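Local structure of uncharacterized protein MJ1460 (Methanocaldococcus jannaschii DSM 2661, 2OSO) at residues P97-L102 with V152-E157. The protein is of unknown function but carries a zinc-binding V4R domain, of the vinyl-4-reductase family, and may bind a small molecule. The protein carries 3 engineered substitutions. Sequence-based numbering, arbitrary orientation.
Sequences PYKIKL and VFEVKE
Ile-100 reaches across to the neighbouring strand with both atoms of its longer branch: CG1 meets CB of Phe-153 at 3.9 Å, and CD1 goes on to CG2 of Val-155 at 3.8 Å. With chi1 at 67°, CG1 sits between the backbone N and the carbonyl carbon, the position from which it can span these two residues. The Phe-153 ring turns its edge to the partner strand, with CB of Leu-102 lying in the ring plane 3.8 Å from CE1. At the other end CD2 of Tyr-98 touches CG1 of Val-155, while the Tyr-98 hydroxyl is hydrogen-bonded to a glycerol, probably from the crystallisation liquor. Helix 118-132 covers this apolar face through Ile-120, Leu-124 and Leu-128.

Lys-99 and Lys-101 stand on the reverse face with Val-152 and Glu-154. The methyls of Val-152 divide the lysines between them: Val-152 and Lys-101 lie side by side, CG2 of Val-152 3.9 Å from CD of Lys-101, and CG1 lies near CD of Lys-99. Cut back to an alanine, Val-152 would lose both methyls, and the shaft of Lys-101, and to a lesser degree that of Lys-99, would probably be freer to swing. Lys-99 bends at its last torsion (chi4 -75°), and its NZ makes a long salt bridge of 3.5 Å to OE2 of Glu-154.

Two reciprocal pairs of backbone hydrogen bonds join Tyr-98 to Val-155 and Ile-100 to Phe-153. These are the two inner strands of a four-stranded antiparallel sheet with a helix packed on one face, an alpha+beta arrangement consistent with the core of a V4R domain.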
# COMPACT_ATOMS: atom_id res chain seq x y z
N PRO A 97 21.56 -1.96 -23.84
CA PRO A 97 20.94 -1.83 -22.52
C PRO A 97 21.75 -0.96 -21.54
O PRO A 97 22.97 -0.84 -21.69
CB PRO A 97 20.87 -3.28 -22.03
CG PRO A 97 21.97 -3.96 -22.74
CD PRO A 97 22.12 -3.31 -24.05
N TYR A 98 21.06 -0.36 -20.58
CA TYR A 98 21.67 0.47 -19.56
C TYR A 98 21.61 -0.23 -18.22
O TYR A 98 21.00 -1.29 -18.08
CB TYR A 98 20.91 1.82 -19.45
CG TYR A 98 20.52 2.44 -20.78
CD1 TYR A 98 21.48 3.01 -21.60
CD2 TYR A 98 19.19 2.47 -21.20
CE1 TYR A 98 21.16 3.55 -22.80
CE2 TYR A 98 18.83 3.04 -22.42
CZ TYR A 98 19.84 3.59 -23.23
OH TYR A 98 19.57 4.18 -24.45
N LYS A 99 22.24 0.38 -17.23
CA LYS A 99 22.19 -0.13 -15.88
C LYS A 99 21.89 1.03 -14.99
O LYS A 99 22.44 2.11 -15.18
CB LYS A 99 23.51 -0.77 -15.46
CG LYS A 99 23.76 -2.10 -16.16
CD LYS A 99 24.70 -2.96 -15.37
CE LYS A 99 25.44 -4.00 -16.22
NZ LYS A 99 24.58 -5.13 -16.61
N ILE A 100 21.02 0.80 -14.03
CA ILE A 100 20.72 1.77 -12.99
C ILE A 100 20.72 1.06 -11.64
O ILE A 100 20.49 -0.14 -11.54
CB ILE A 100 19.38 2.53 -13.28
CG1 ILE A 100 18.18 1.65 -13.18
CG2 ILE A 100 19.35 3.07 -14.68
CD1 ILE A 100 16.91 2.37 -13.82
N LYS A 101 21.00 1.81 -10.58
CA LYS A 101 21.15 1.20 -9.28
C LYS A 101 20.20 1.85 -8.28
O LYS A 101 19.84 3.03 -8.41
CB LYS A 101 22.59 1.28 -8.80
CG LYS A 101 23.67 0.67 -9.75
CD LYS A 101 24.96 0.34 -8.93
CE LYS A 101 26.23 -0.03 -9.76
NZ LYS A 101 27.50 -0.09 -8.90
N LEU A 102 19.80 1.09 -7.29
CA LEU A 102 19.10 1.62 -6.14
C LEU A 102 19.82 1.37 -4.76
O LEU A 102 20.23 0.24 -4.40
CB LEU A 102 17.65 1.14 -6.17
CG LEU A 102 16.69 1.66 -5.09
CD1 LEU A 102 16.29 3.15 -5.25
CD2 LEU A 102 15.45 0.75 -5.13
N VAL A 152 20.73 -3.57 -8.49
CA VAL A 152 21.11 -3.24 -9.86
C VAL A 152 20.07 -3.76 -10.84
O VAL A 152 19.70 -4.93 -10.85
CB VAL A 152 22.48 -3.79 -10.21
CG1 VAL A 152 22.84 -3.43 -11.67
CG2 VAL A 152 23.55 -3.30 -9.24
N PHE A 153 19.64 -2.84 -11.70
CA PHE A 153 18.63 -3.10 -12.72
C PHE A 153 19.22 -2.90 -14.12
O PHE A 153 19.82 -1.86 -14.42
CB PHE A 153 17.44 -2.17 -12.52
CG PHE A 153 16.80 -2.25 -11.13
CD1 PHE A 153 17.28 -1.46 -10.07
CD2 PHE A 153 15.70 -3.06 -10.89
CE1 PHE A 153 16.68 -1.49 -8.79
CE2 PHE A 153 15.10 -3.12 -9.59
CZ PHE A 153 15.57 -2.30 -8.56
N GLU A 154 18.98 -3.89 -14.97
CA GLU A 154 19.29 -3.88 -16.40
C GLU A 154 18.08 -3.30 -17.18
O GLU A 154 16.95 -3.81 -17.02
CB GLU A 154 19.47 -5.34 -16.81
CG GLU A 154 20.47 -5.68 -17.80
CD GLU A 154 20.86 -7.16 -17.61
OE1 GLU A 154 19.91 -8.01 -17.50
OE2 GLU A 154 22.07 -7.47 -17.48
N VAL A 155 18.31 -2.24 -17.97
CA VAL A 155 17.24 -1.55 -18.74
C VAL A 155 17.41 -1.81 -20.22
O VAL A 155 18.44 -1.44 -20.80
CB VAL A 155 17.21 -0.00 -18.52
CG1 VAL A 155 16.02 0.66 -19.31
CG2 VAL A 155 17.14 0.34 -17.05
N LYS A 156 16.39 -2.40 -20.84
CA LYS A 156 16.40 -2.80 -22.23
C LYS A 156 15.27 -2.14 -22.98
O LYS A 156 14.13 -2.08 -22.51
CB LYS A 156 16.20 -4.29 -22.36
CG LYS A 156 17.43 -5.12 -22.01
CD LYS A 156 17.08 -6.61 -21.94
CE LYS A 156 16.13 -6.93 -20.76
NZ LYS A 156 16.46 -6.26 -19.43
N GLU A 157 15.58 -1.66 -24.16
CA GLU A 157 14.61 -1.02 -25.02
C GLU A 157 14.05 -2.15 -25.88
O GLU A 157 14.82 -2.99 -26.38
CB GLU A 157 15.36 0.01 -25.85
CG GLU A 157 14.56 1.10 -26.41
CD GLU A 157 15.33 1.90 -27.45
OE1 GLU A 157 16.34 2.56 -27.09
OE2 GLU A 157 14.89 1.89 -28.62